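Local structure of putative transcriptional regulator (Streptomyces coelicolor, 2HXI) at residues Trp29-Ile34 with Arg68-Lys73; Arg83-Ala88 with Glu111-Gln116. The protein probably acts as a TetR-family transcriptional regulator that binds DNA at cis-regulatory regions. All coordinates share one frame; numbering follows the deposited sequence.

Contact 1: Trp29-Ile34 with Arg68-Lys73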
loop_
_atom_site.group_PDB
_atom_site.type_symbol
_atom_site.label_atom_id
_atom_site.label_comp_id
_atom_site.label_asym_id
_atom_site.label_seq_id
_atom_site.Cartn_x
_atom_site.Cartn_y
_atom_site.Cartn_z
ATOM N N TRP B 29 4.889 9.388 34.108
ATOM C CA TRP B 29 3.999 8.574 33.295
ATOM C C TRP B 29 4.719 7.302 32.860
ATOM O O TRP B 29 5.949 7.298 32.734
ATOM C CB TRP B 29 3.627 9.394 32.066
ATOM C CG TRP B 29 3.012 10.707 32.370
ATOM C CD1 TRP B 29 3.531 11.935 32.122
ATOM C CD2 TRP B 29 1.728 10.915 32.940
ATOM N NE1 TRP B 29 2.644 12.926 32.518
ATOM C CE2 TRP B 29 1.522 12.309 33.024
ATOM C CE3 TRP B 29 0.724 10.050 33.404
ATOM C CZ2 TRP B 29 0.337 12.861 33.544
ATOM C CZ3 TRP B 29 -0.432 10.603 33.933
ATOM C CH2 TRP B 29 -0.615 11.992 33.989
ATOM N N SER B 30 3.995 6.211 32.672
ATOM C CA SER B 30 4.604 5.039 32.049
ATOM C C SER B 30 4.711 5.304 30.547
ATOM O O SER B 30 4.055 6.209 30.027
ATOM C CB SER B 30 3.753 3.817 32.262
ATOM O OG SER B 30 2.449 4.012 31.674
ATOM N N THR B 31 5.488 4.479 29.860
ATOM C CA THR B 31 5.612 4.501 28.396
ATOM C C THR B 31 4.232 4.279 27.813
ATOM O O THR B 31 3.801 5.032 26.931
ATOM C CB THR B 31 6.591 3.411 27.905
ATOM O OG1 THR B 31 7.859 3.602 28.543
ATOM C CG2 THR B 31 6.814 3.472 26.369
ATOM N N GLU B 32 3.537 3.264 28.323
ATOM C CA GLU B 32 2.139 3.010 27.917
ATOM C C GLU B 32 1.222 4.258 27.950
ATOM O O GLU B 32 0.561 4.563 26.962
ATOM C CB GLU B 32 1.536 1.801 28.658
ATOM C CG GLU B 32 2.154 0.429 28.248
ATOM C CD GLU B 32 3.566 0.146 28.841
ATOM O OE1 GLU B 32 4.041 0.920 29.724
ATOM O OE2 GLU B 32 4.188 -0.876 28.419
ATOM N N GLN B 33 1.219 5.001 29.053
ATOM C CA GLN B 33 0.486 6.265 29.150
ATOM C C GLN B 33 0.904 7.361 28.134
ATOM O O GLN B 33 0.062 8.089 27.582
ATOM C CB GLN B 33 0.552 6.796 30.582
ATOM C CG GLN B 33 -0.242 5.948 31.553
ATOM C CD GLN B 33 -0.003 6.374 32.935
ATOM O OE1 GLN B 33 1.151 6.418 33.390
ATOM N NE2 GLN B 33 -1.078 6.758 33.628
ATOM N N ILE B 34 2.208 7.525 27.961
ATOM C CA ILE B 34 2.752 8.425 26.963
ATOM C C ILE B 34 2.221 8.049 25.553
ATOM O O ILE B 34 1.743 8.911 24.808
ATOM C CB ILE B 34 4.311 8.405 27.012
ATOM C CG1 ILE B 34 4.799 8.917 28.411
ATOM C CG2 ILE B 34 4.892 9.230 25.895
ATOM C CD1 ILE B 34 6.348 8.660 28.651
ATOM N N ARG B 68 13.748 9.750 27.167
ATOM C CA ARG B 68 14.215 8.649 28.015
ATOM C C ARG B 68 13.441 7.390 27.671
ATOM O O ARG B 68 13.866 6.274 27.983
ATOM C CB ARG B 68 14.002 8.987 29.485
ATOM C CG ARG B 68 14.983 10.023 30.012
ATOM C CD ARG B 68 14.961 9.994 31.503
ATOM N NE ARG B 68 15.525 8.743 32.046
ATOM C CZ ARG B 68 15.573 8.473 33.334
ATOM N NH1 ARG B 68 15.094 9.383 34.184
ATOM N NH2 ARG B 68 16.098 7.321 33.773
ATOM N N HIS B 69 12.295 7.571 27.035
ATOM C CA HIS B 69 11.401 6.443 26.750
ATOM C C HIS B 69 11.552 5.820 25.360
ATOM O O HIS B 69 11.194 4.637 25.163
ATOM C CB HIS B 69 9.974 6.872 26.926
ATOM C CG HIS B 69 9.567 6.993 28.347
ATOM N ND1 HIS B 69 9.712 8.158 29.064
ATOM C CD2 HIS B 69 9.035 6.085 29.197
ATOM C CE1 HIS B 69 9.268 7.968 30.293
ATOM N NE2 HIS B 69 8.863 6.716 30.403
ATOM N N PHE B 70 12.059 6.616 24.420
ATOM C CA PHE B 70 12.140 6.219 23.004
ATOM C C PHE B 70 13.455 6.658 22.423
ATOM O O PHE B 70 13.837 7.826 22.547
ATOM C CB PHE B 70 10.968 6.830 22.214
ATOM C CG PHE B 70 9.647 6.561 22.868
ATOM C CD1 PHE B 70 9.089 5.283 22.822
ATOM C CD2 PHE B 70 9.003 7.565 23.595
ATOM C CE1 PHE B 70 7.900 5.023 23.464
ATOM C CE2 PHE B 70 7.813 7.321 24.246
ATOM C CZ PHE B 70 7.247 6.065 24.177
ATOM N N ARG B 71 14.152 5.714 21.786
ATOM C CA ARG B 71 15.414 6.021 21.147
ATOM C C ARG B 71 15.323 7.298 20.264
ATOM O O ARG B 71 16.272 8.082 20.221
ATOM C CB ARG B 71 15.897 4.784 20.389
ATOM C CG ARG B 71 17.170 4.926 19.594
ATOM C CD ARG B 71 17.491 3.570 18.973
ATOM N NE ARG B 71 17.928 2.618 20.004
ATOM C CZ ARG B 71 17.633 1.314 20.034
ATOM N NH1 ARG B 71 16.870 0.753 19.092
ATOM N NH2 ARG B 71 18.109 0.562 21.025
ATOM N N ASN B 72 14.172 7.523 19.614
ATOM C CA ASN B 72 13.985 8.648 18.644
ATOM C C ASN B 72 12.515 8.794 18.201
ATOM O O ASN B 72 11.673 7.986 18.583
ATOM C CB ASN B 72 14.893 8.447 17.404
ATOM C CG ASN B 72 14.728 7.058 16.756
ATOM O OD1 ASN B 72 13.615 6.606 16.491
ATOM N ND2 ASN B 72 15.859 6.380 16.492
ATOM N N LYS B 73 12.212 9.790 17.368
ATOM C CA LYS B 73 10.846 9.979 16.944
ATOM C C LYS B 73 10.219 8.841 16.112
ATOM O O LYS B 73 8.999 8.624 16.220
ATOM C CB LYS B 73 10.678 11.285 16.175
ATOM C CG LYS B 73 9.237 11.632 15.984
ATOM C CD LYS B 73 9.066 12.919 15.179
ATOM C CE LYS B 73 7.598 13.128 14.841
ATOM N NZ LYS B 73 7.392 14.381 13.999
#
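With Ile34 extended at its second torsion (chi2 169°), CD1 reaches out from the first turn of its helix; at His69, CG lies opposite the carbonyl carbon (chi1 -76°), and the imidazole swings across to meet that methyl. The two side chains cross at about a right angle. CD1 of Ile34 sits over the middle of the His69 ring, 3.4 Å from its centroid and 10° off the normal, a CH-pi contact. The other branch of Ile34, CG2, reaches Phe70 at the edge of the ring, 3.9 Å from CE2. Thr31 CG2 comes to 3.4 Å from CZ of Phe70, meeting the ring obliquely. His69 CB lies over one face of Phe70, so His69 and Phe70 pack on each other as well as on the helix.

This is the TetR-family DNA-binding domain: residues 68-73 leave helix 63-66 of the predicted helix-turn-helix and lead into helix 73-88, and the contact sets that exit against the start of helix 31-43. With His69 replaced by an alanine, the Ile34 CD1 methyl would probably lose its aromatic face and a gap open between the loop and the helix start. Helix 31-43 opens with a capping box. Ser30 OG accepts from Gln33 N at 3.1 Å, and Gln33 OE1 accepts in return from Ser30 N at 2.9 Å, nearly straight and on a lone pair in the carbonyl plane; OE1 also takes a second bond from Ser30 OG, a donor tilted out of that plane. Trp29 NE1 bonds to the carbonyl of Leu59, while Phe70 also packs on Leu76 and Ala79 of helix 73-88.

Contact 2: Arg83-Ala88 with Glu111-Gln116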
loop_
_atom_site.group_PDB
_atom_site.type_symbol
_atom_site.label_atom_id
_atom_site.label_comp_id
_atom_site.label_asym_id
_atom_site.label_seq_id
_atom_site.Cartn_x
_atom_site.Cartn_y
_atom_site.Cartn_z
ATOM N N ARG B 83 0.177 0.708 19.781
ATOM C CA ARG B 83 -1.007 0.912 20.580
ATOM C C ARG B 83 -2.269 0.779 19.751
ATOM O O ARG B 83 -3.332 0.425 20.292
ATOM C CB ARG B 83 -0.999 2.302 21.276
ATOM C CG ARG B 83 0.267 2.659 21.964
ATOM C CD ARG B 83 0.512 1.631 23.106
ATOM N NE ARG B 83 -0.544 1.649 24.149
ATOM C CZ ARG B 83 -0.571 0.809 25.191
ATOM N NH1 ARG B 83 0.375 -0.156 25.292
ATOM N NH2 ARG B 83 -1.524 0.917 26.114
ATOM N N ILE B 84 -2.194 1.180 18.468
ATOM C CA ILE B 84 -3.331 1.038 17.551
ATOM C C ILE B 84 -3.631 -0.429 17.273
ATOM O O ILE B 84 -4.800 -0.826 17.251
ATOM C CB ILE B 84 -3.102 1.784 16.181
ATOM C CG1 ILE B 84 -2.784 3.298 16.407
ATOM C CG2 ILE B 84 -4.298 1.652 15.259
ATOM C CD1 ILE B 84 -3.771 4.055 17.251
ATOM N N LEU B 85 -2.592 -1.233 17.058
ATOM C CA LEU B 85 -2.839 -2.683 16.985
ATOM C C LEU B 85 -3.525 -3.180 18.263
ATOM O O LEU B 85 -4.426 -4.009 18.212
ATOM C CB LEU B 85 -1.526 -3.423 16.784
ATOM C CG LEU B 85 -0.698 -3.086 15.549
ATOM C CD1 LEU B 85 0.628 -3.901 15.528
ATOM C CD2 LEU B 85 -1.540 -3.391 14.361
ATOM N N LEU B 86 -3.064 -2.706 19.434
ATOM C CA LEU B 86 -3.592 -3.203 20.676
ATOM C C LEU B 86 -5.073 -2.918 20.772
ATOM O O LEU B 86 -5.880 -3.823 21.095
ATOM C CB LEU B 86 -2.801 -2.596 21.847
ATOM C CG LEU B 86 -3.244 -3.053 23.247
ATOM C CD1 LEU B 86 -3.047 -4.540 23.441
ATOM C CD2 LEU B 86 -2.463 -2.274 24.309
ATOM N N SER B 87 -5.465 -1.682 20.434
ATOM C CA SER B 87 -6.886 -1.356 20.467
ATOM C C SER B 87 -7.671 -2.070 19.375
ATOM O O SER B 87 -8.850 -2.396 19.576
ATOM C CB SER B 87 -7.157 0.154 20.499
ATOM O OG SER B 87 -6.715 0.793 19.327
ATOM N N ALA B 88 -7.045 -2.323 18.221
ATOM C CA ALA B 88 -7.734 -3.110 17.200
ATOM C C ALA B 88 -8.221 -4.432 17.759
ATOM O O ALA B 88 -9.290 -4.953 17.348
ATOM C CB ALA B 88 -6.850 -3.325 15.960
ATOM N N GLU B 111 -10.189 -0.741 10.376
ATOM C CA GLU B 111 -11.034 0.223 11.084
ATOM C C GLU B 111 -10.202 1.040 12.056
ATOM O O GLU B 111 -10.273 2.268 12.062
ATOM C CB GLU B 111 -12.263 -0.502 11.669
ATOM C CG GLU B 111 -12.623 -0.408 13.122
ATOM C CD GLU B 111 -13.774 -1.456 13.425
ATOM O OE1 GLU B 111 -13.502 -2.613 13.935
ATOM O OE2 GLU B 111 -14.937 -1.094 13.068
ATOM N N SER B 112 -9.352 0.370 12.831
ATOM C CA SER B 112 -8.504 1.073 13.793
ATOM C C SER B 112 -7.582 2.103 13.159
ATOM O O SER B 112 -7.321 3.180 13.741
ATOM C CB SER B 112 -7.721 0.067 14.632
ATOM O OG SER B 112 -8.635 -0.592 15.508
ATOM N N PHE B 113 -7.014 1.780 12.004
ATOM C CA PHE B 113 -6.157 2.745 11.321
ATOM C C PHE B 113 -6.926 3.847 10.547
ATOM O O PHE B 113 -6.323 4.822 10.104
ATOM C CB PHE B 113 -5.141 2.019 10.442
ATOM C CG PHE B 113 -3.989 1.473 11.224
ATOM C CD1 PHE B 113 -3.018 2.339 11.748
ATOM C CD2 PHE B 113 -3.860 0.117 11.475
ATOM C CE1 PHE B 113 -1.921 1.850 12.505
ATOM C CE2 PHE B 113 -2.769 -0.399 12.213
ATOM C CZ PHE B 113 -1.788 0.473 12.752
ATOM N N GLY B 114 -8.240 3.670 10.420
ATOM C CA GLY B 114 -9.093 4.550 9.590
ATOM C C GLY B 114 -8.876 6.027 9.897
ATOM O O GLY B 114 -8.767 6.837 8.985
ATOM N N GLN B 115 -8.817 6.388 11.169
ATOM C CA GLN B 115 -8.623 7.800 11.512
ATOM C C GLN B 115 -7.179 8.094 11.928
ATOM O O GLN B 115 -6.910 9.175 12.455
ATOM C CB GLN B 115 -9.581 8.243 12.624
ATOM C CG GLN B 115 -11.079 8.211 12.269
ATOM C CD GLN B 115 -11.431 9.302 11.296
ATOM O OE1 GLN B 115 -11.689 9.021 10.123
ATOM N NE2 GLN B 115 -11.401 10.564 11.753
ATOM N N GLN B 116 -6.252 7.168 11.631
ATOM C CA GLN B 116 -4.856 7.305 12.028
ATOM C C GLN B 116 -3.928 7.100 10.819
ATOM O O GLN B 116 -3.021 6.242 10.850
ATOM C CB GLN B 116 -4.487 6.344 13.182
ATOM C CG GLN B 116 -5.188 6.614 14.498
ATOM C CD GLN B 116 -4.469 7.697 15.287
ATOM O OE1 GLN B 116 -3.701 8.472 14.713
ATOM N NE2 GLN B 116 -4.679 7.710 16.619
HETATM O O HOH W 1 -8.732 1.270 17.475
#
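The last turns of helix 73-88 run close past the end of helix 98-113, with the CA atoms of Ala88 and Ser112 only 5.4 Å apart. This is a helix-to-helix junction in the all-helical TetR fold, where the helix leading out of the DNA-binding domain meets the tetracycline repressor-like C-terminal domain, which in TetR relatives usually binds the effector. From Phe113 to Gln116 the chain makes a type I beta turn, and Gln116 is the N-cap of helix 117-126.

Ile84 sits at the centre of the junction and uses both branches. With chi1 at -56°, CG2 lies anti to the backbone N and comes down over the middle of the Phe113 ring, 3.6 Å from its centroid and 11° off the normal, a CH-pi contact. CG2 also packs on Ser112, 3.8 Å from that residue's CB. The longer branch leads elsewhere: CD1 rests against the Gln116 side chain, 3.8 Å from NE2. That amide is buried, but NE2 is satisfied by a hydrogen bond to the Ala39 carbonyl in helix 31-43; a bend at chi2 (-84°) turns the Gln116 chain on its way there.

Leu85 approaches Phe113 differently, at the ring's edge, where CD2 is 3.9 Å from CE2. Phe113 is therefore touched over a face by one residue of helix 73-88 and at its rim by the next, and Trp123 of helix 117-126 stacks with it too. Ala88 is small enough for Ser112 to come right up to the backbone, with OG 3.2 Å from Ala88 CA. The same hydroxyl makes a weak hydrogen bond to the Arg108 carbonyl. On the more exposed side a water joins the helices, 2.8 Å from Ser87 OG and 2.7 Å from Ser112 OG.

From the N terminus, contact 1 comes first: it closes a loop running through helices 31-43, 52-58 and 63-66, folding the DNA-binding domain back on its own start. Contact 2 opens afterwards and closes a shorter loop, from the end of helix 73-88 through the connection and along helix 98-113, so the two stand in series and neither encloses the other. Helix 73-88 joins them, beginning at the end of contact 1 and finishing in contact 2. Their centres lie 19 Å apart, yet they touch: Glu32 CG packs 3.5 Å from Arg83 NH1, and Arg83 forms a salt bridge to Asp36. Helix 31-43 is thereby tied to helix 73-88, and directly to the C-terminal domain through Gln116 and Ala39.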